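Local coordinates for protein aminopeptidase P; XAA-pro aminopeptidase (Streptococcus thermophilus, PDB 3IL0) that probably acts as a metal-dependent aminopeptidase of the M24B family, represented here by its creatinase/prolidase-type N-terminal domain, at residues 16-28 with 91-104. Residues are numbered along the deposited sequence; the frame is centred on the assembly and turned at random.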
loop_
_atom_site.group_PDB
_atom_site.type_symbol
_atom_site.label_atom_id
_atom_site.label_comp_id
_atom_site.label_asym_id
_atom_site.label_seq_id
_atom_site.Cartn_x
_atom_site.Cartn_y
_atom_site.Cartn_z
ATOM N N VAL A 16 4.337 -4.146 12.703
ATOM C CA VAL A 16 5.199 -4.810 13.710
ATOM C C VAL A 16 4.488 -6.070 14.268
ATOM O O VAL A 16 5.028 -7.180 14.233
ATOM C CB VAL A 16 5.580 -3.833 14.842
ATOM C CG1 VAL A 16 6.229 -4.585 16.012
ATOM C CG2 VAL A 16 6.465 -2.740 14.277
ATOM N N GLN A 17 3.258 -5.905 14.735
ATOM C CA GLN A 17 2.525 -7.021 15.324
ATOM C C GLN A 17 2.340 -8.180 14.309
ATOM O O GLN A 17 2.404 -9.354 14.652
ATOM C CB GLN A 17 1.188 -6.506 15.896
ATOM C CG GLN A 17 0.029 -7.481 15.826
ATOM C CD GLN A 17 0.212 -8.819 16.611
ATOM O OE1 GLN A 17 0.292 -8.843 17.871
ATOM N NE2 GLN A 17 0.199 -9.950 15.863
ATOM N N SER A 18 2.160 -7.842 13.046
ATOM C CA SER A 18 1.873 -8.831 12.050
ATOM C C SER A 18 3.131 -9.481 11.399
ATOM O O SER A 18 3.025 -10.445 10.659
ATOM C CB SER A 18 0.997 -8.166 11.002
ATOM O OG SER A 18 1.855 -7.347 10.193
ATOM N N GLY A 19 4.321 -8.975 11.664
ATOM C CA GLY A 19 5.514 -9.519 11.021
ATOM C C GLY A 19 5.718 -9.150 9.553
ATOM O O GLY A 19 6.438 -9.811 8.860
ATOM N N LEU A 20 5.111 -8.055 9.108
ATOM C CA LEU A 20 5.191 -7.613 7.721
ATOM C C LEU A 20 6.187 -6.459 7.582
ATOM O O LEU A 20 6.196 -5.553 8.399
ATOM C CB LEU A 20 3.814 -7.103 7.289
ATOM C CG LEU A 20 2.627 -8.098 7.178
ATOM C CD1 LEU A 20 1.350 -7.270 6.867
ATOM C CD2 LEU A 20 2.871 -9.184 6.137
ATOM N N ASP A 21 7.031 -6.500 6.553
ATOM C CA ASP A 21 7.816 -5.307 6.166
ATOM C C ASP A 21 6.999 -4.277 5.399
ATOM O O ASP A 21 7.383 -3.079 5.314
ATOM C CB ASP A 21 8.957 -5.730 5.281
ATOM C CG ASP A 21 9.906 -6.648 5.999
ATOM O OD1 ASP A 21 10.129 -6.381 7.194
ATOM O OD2 ASP A 21 10.340 -7.667 5.435
ATOM N N ALA A 22 5.892 -4.739 4.804
ATOM C CA ALA A 22 5.052 -3.901 3.951
ATOM C C ALA A 22 3.628 -4.487 3.775
ATOM O O ALA A 22 3.399 -5.661 3.980
ATOM C CB ALA A 22 5.761 -3.763 2.580
ATOM N N LEU A 23 2.702 -3.629 3.394
ATOM C CA LEU A 23 1.379 -4.008 3.009
ATOM C C LEU A 23 1.007 -3.264 1.751
ATOM O O LEU A 23 1.129 -2.030 1.656
ATOM C CB LEU A 23 0.364 -3.714 4.103
ATOM C CG LEU A 23 -1.029 -4.340 3.895
ATOM C CD1 LEU A 23 -1.019 -5.901 3.948
ATOM C CD2 LEU A 23 -1.979 -3.738 4.879
ATOM N N LEU A 24 0.589 -4.027 0.762
ATOM C CA LEU A 24 0.019 -3.479 -0.408
ATOM C C LEU A 24 -1.485 -3.268 -0.080
ATOM O O LEU A 24 -2.160 -4.195 0.344
ATOM C CB LEU A 24 0.215 -4.497 -1.514
ATOM C CG LEU A 24 -0.450 -4.199 -2.846
ATOM C CD1 LEU A 24 0.420 -3.158 -3.520
ATOM C CD2 LEU A 24 -0.630 -5.453 -3.744
ATOM N N VAL A 25 -1.984 -2.061 -0.328
ATOM C CA VAL A 25 -3.369 -1.670 -0.104
ATOM C C VAL A 25 -3.990 -1.250 -1.444
ATOM O O VAL A 25 -3.566 -0.287 -2.050
ATOM C CB VAL A 25 -3.451 -0.488 0.916
ATOM C CG1 VAL A 25 -4.872 -0.084 1.147
ATOM C CG2 VAL A 25 -2.738 -0.880 2.228
ATOM N N THR A 26 -4.947 -2.044 -1.904
ATOM C CA THR A 26 -5.753 -1.823 -3.091
ATOM C C THR A 26 -7.171 -1.677 -2.512
ATOM O O THR A 26 -7.449 -2.097 -1.352
ATOM C CB THR A 26 -5.677 -3.056 -4.003
ATOM O OG1 THR A 26 -5.823 -4.250 -3.196
ATOM C CG2 THR A 26 -4.309 -3.156 -4.645
ATOM N N GLY A 27 -8.072 -1.060 -3.263
ATOM C CA GLY A 27 -9.445 -0.819 -2.753
ATOM C C GLY A 27 -9.569 0.645 -2.427
ATOM O O GLY A 27 -8.841 1.137 -1.567
ATOM N N GLN A 28 -10.497 1.344 -3.103
ATOM C CA GLN A 28 -10.618 2.816 -2.968
ATOM C C GLN A 28 -10.974 3.209 -1.567
ATOM O O GLN A 28 -10.483 4.218 -1.055
ATOM C CB GLN A 28 -11.605 3.430 -3.984
ATOM C CG GLN A 28 -13.087 3.233 -3.738
ATOM C CD GLN A 28 -13.922 3.627 -4.953
ATOM O OE1 GLN A 28 -14.740 4.544 -4.894
ATOM N NE2 GLN A 28 -13.715 2.928 -6.058
ATOM N N LEU A 91 13.395 -5.469 1.563
ATOM C CA LEU A 91 12.280 -5.927 2.406
ATOM C C LEU A 91 12.058 -7.402 2.076
ATOM O O LEU A 91 12.409 -7.835 1.014
ATOM C CB LEU A 91 11.036 -5.073 2.174
ATOM C CG LEU A 91 11.208 -3.571 2.427
ATOM C CD1 LEU A 91 9.886 -2.828 2.309
ATOM C CD2 LEU A 91 11.798 -3.308 3.806
ATOM N N GLU A 92 11.494 -8.185 2.987
ATOM C CA GLU A 92 11.273 -9.587 2.697
ATOM C C GLU A 92 9.800 -10.051 2.585
ATOM O O GLU A 92 9.448 -10.828 1.711
ATOM C CB GLU A 92 11.966 -10.392 3.772
ATOM C CG GLU A 92 11.689 -11.867 3.680
ATOM C CD GLU A 92 11.933 -12.421 2.282
ATOM O OE1 GLU A 92 12.832 -11.877 1.584
ATOM O OE2 GLU A 92 11.245 -13.400 1.883
ATOM N N THR A 93 8.965 -9.614 3.511
ATOM C CA THR A 93 7.631 -10.074 3.616
ATOM C C THR A 93 6.662 -8.924 3.313
ATOM O O THR A 93 6.530 -7.911 4.055
ATOM C CB THR A 93 7.418 -10.723 4.998
ATOM O OG1 THR A 93 7.365 -9.710 5.989
ATOM C CG2 THR A 93 8.572 -11.635 5.350
ATOM N N ILE A 94 5.955 -9.123 2.203
ATOM C CA ILE A 94 4.969 -8.188 1.671
ATOM C C ILE A 94 3.569 -8.779 1.983
ATOM O O ILE A 94 3.226 -9.895 1.592
ATOM C CB ILE A 94 5.242 -7.960 0.164
ATOM C CG1 ILE A 94 6.712 -7.558 -0.033
ATOM C CG2 ILE A 94 4.364 -6.879 -0.421
ATOM C CD1 ILE A 94 7.120 -7.452 -1.532
ATOM N N GLY A 95 2.811 -8.068 2.794
ATOM C CA GLY A 95 1.454 -8.447 3.054
ATOM C C GLY A 95 0.546 -8.021 1.927
ATOM O O GLY A 95 0.783 -7.020 1.263
ATOM N N PHE A 96 -0.512 -8.774 1.693
ATOM C CA PHE A 96 -1.576 -8.314 0.740
ATOM C C PHE A 96 -2.922 -8.776 1.278
ATOM O O PHE A 96 -2.972 -9.678 2.066
ATOM C CB PHE A 96 -1.352 -8.861 -0.662
ATOM C CG PHE A 96 -1.470 -10.390 -0.738
ATOM C CD1 PHE A 96 -2.643 -10.956 -1.110
ATOM C CD2 PHE A 96 -0.371 -11.220 -0.420
ATOM C CE1 PHE A 96 -2.798 -12.359 -1.134
ATOM C CE2 PHE A 96 -0.485 -12.564 -0.425
ATOM C CZ PHE A 96 -1.717 -13.167 -0.813
ATOM N N ASP A 97 -3.991 -8.141 0.842
ATOM C CA ASP A 97 -5.326 -8.480 1.274
ATOM C C ASP A 97 -5.881 -9.743 0.584
ATOM O O ASP A 97 -5.814 -9.913 -0.631
ATOM C CB ASP A 97 -6.179 -7.252 1.029
ATOM C CG ASP A 97 -7.622 -7.448 1.328
ATOM O OD1 ASP A 97 -8.084 -8.415 2.005
ATOM O OD2 ASP A 97 -8.321 -6.621 0.748
ATOM N N ASN A 98 -6.371 -10.654 1.399
ATOM C CA ASN A 98 -6.734 -11.979 0.915
ATOM C C ASN A 98 -8.043 -12.019 0.153
ATOM O O ASN A 98 -8.408 -13.036 -0.372
ATOM C CB ASN A 98 -6.658 -13.036 2.007
ATOM C CG ASN A 98 -7.761 -12.924 3.017
ATOM O OD1 ASN A 98 -8.660 -12.057 2.916
ATOM N ND2 ASN A 98 -7.758 -13.865 3.988
ATOM N N GLN A 99 -8.696 -10.877 0.063
ATOM C CA GLN A 99 -9.840 -10.725 -0.775
ATOM C C GLN A 99 -9.414 -10.323 -2.188
ATOM O O GLN A 99 -10.270 -10.196 -3.052
ATOM C CB GLN A 99 -10.789 -9.675 -0.176
ATOM C CG GLN A 99 -11.321 -10.077 1.201
ATOM C CD GLN A 99 -12.045 -11.435 1.192
ATOM O OE1 GLN A 99 -11.818 -12.280 2.066
ATOM N NE2 GLN A 99 -12.912 -11.650 0.201
ATOM N N VAL A 100 -8.130 -10.137 -2.481
ATOM C CA VAL A 100 -7.799 -10.108 -3.922
ATOM C C VAL A 100 -8.191 -11.446 -4.615
ATOM O O VAL A 100 -8.328 -12.454 -3.960
ATOM C CB VAL A 100 -6.373 -9.729 -4.208
ATOM C CG1 VAL A 100 -6.100 -8.310 -3.565
ATOM C CG2 VAL A 100 -5.397 -10.773 -3.681
ATOM N N SER A 101 -8.374 -11.391 -5.938
ATOM C CA SER A 101 -8.673 -12.540 -6.725
ATOM C C SER A 101 -7.375 -13.370 -6.817
ATOM O O SER A 101 -6.256 -12.850 -6.652
ATOM C CB SER A 101 -9.114 -12.153 -8.112
ATOM O OG SER A 101 -8.002 -11.686 -8.816
ATOM N N PHE A 102 -7.562 -14.660 -7.094
ATOM C CA PHE A 102 -6.457 -15.555 -7.243
ATOM C C PHE A 102 -5.641 -15.177 -8.497
ATOM O O PHE A 102 -4.432 -15.217 -8.466
ATOM C CB PHE A 102 -6.968 -17.009 -7.301
ATOM C CG PHE A 102 -5.865 -18.009 -7.447
ATOM C CD1 PHE A 102 -5.100 -18.379 -6.334
ATOM C CD2 PHE A 102 -5.479 -18.464 -8.717
ATOM C CE1 PHE A 102 -4.027 -19.242 -6.477
ATOM C CE2 PHE A 102 -4.382 -19.349 -8.869
ATOM C CZ PHE A 102 -3.676 -19.760 -7.753
ATOM N N ALA A 103 -6.306 -14.758 -9.574
ATOM C CA ALA A 103 -5.578 -14.218 -10.741
ATOM C C ALA A 103 -4.656 -13.037 -10.342
ATOM O O ALA A 103 -3.474 -12.995 -10.671
ATOM C CB ALA A 103 -6.578 -13.789 -11.808
ATOM N N TYR A 104 -5.178 -12.114 -9.548
ATOM C CA TYR A 104 -4.356 -11.003 -9.097
ATOM C C TYR A 104 -3.199 -11.503 -8.245
ATOM O O TYR A 104 -2.076 -11.067 -8.376
ATOM C CB TYR A 104 -5.234 -9.999 -8.331
ATOM C CG TYR A 104 -4.485 -8.784 -7.878
ATOM C CD1 TYR A 104 -4.325 -7.714 -8.733
ATOM C CD2 TYR A 104 -3.912 -8.717 -6.618
ATOM C CE1 TYR A 104 -3.590 -6.577 -8.359
ATOM C CE2 TYR A 104 -3.182 -7.570 -6.203
ATOM C CZ TYR A 104 -3.052 -6.501 -7.083
ATOM O OH TYR A 104 -2.339 -5.388 -6.756
HETATM O O HOH W 1 -3.618 -6.183 -1.006
#
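Ala22 pairs with Ile94 and Leu23 with Gly95 where parallel strands 22-25 and 93-97 run side by side, adjacent strands of the mixed six-stranded sheet of the creatinase/prolidase N-terminal domain. Strand 42-47 flanks the first on its other edge and strand 116-120 flanks the second.

Backbone hydrogen bonds set the register: Gly95 N gives to Ala22 O at 2.7 Å and Gly95 O takes Leu24 N at 3.0 Å, so one glycine bonds through both its polar atoms. Beyond Leu24 the strands part, and a water bridges the gap, donating to Leu24 O and accepting from Asp97 N.

Where the strands begin, side chains join the backbone bonding. The Asp21 carboxylate turns to the loop 91-92, and its OD2 accepts Glu92 N at 2.8 Å and Thr93 N at 3.1 Å; the two N-H groups reach it from opposite faces of the carboxylate plane, both on the anti side, which fixes the group's rotation. In return Asp21 N is bonded to both Thr93 O and Thr93 OG1. That hydroxyl, set between backbone N and carbonyl carbon (chi1 73°), also donates in the carbonyl plane to a lone pair on the carbonyl O of Gly19, which follows helix 7-18 and closes it off in a Schellman motif.

Van der Waals packing completes the contact on both faces of the sheet. On the face of Leu23, Leu23 CD1 and Leu20 CD2 close over the bare Gly95 backbone, Leu20 CD2 lying 3.5 Å from Gly95 CA. On the face of Ala22 and Ile94, Leu91 CD1 lies against Ala22 CB. Farther along, Tyr104 from helix 102-111 comes in from the opposite direction to Leu24, whose CD2 meets the ring at its edge, 4.1 Å from Tyr104 CE2, while Thr26 CG2 rests 3.6 Å from Tyr104 OH.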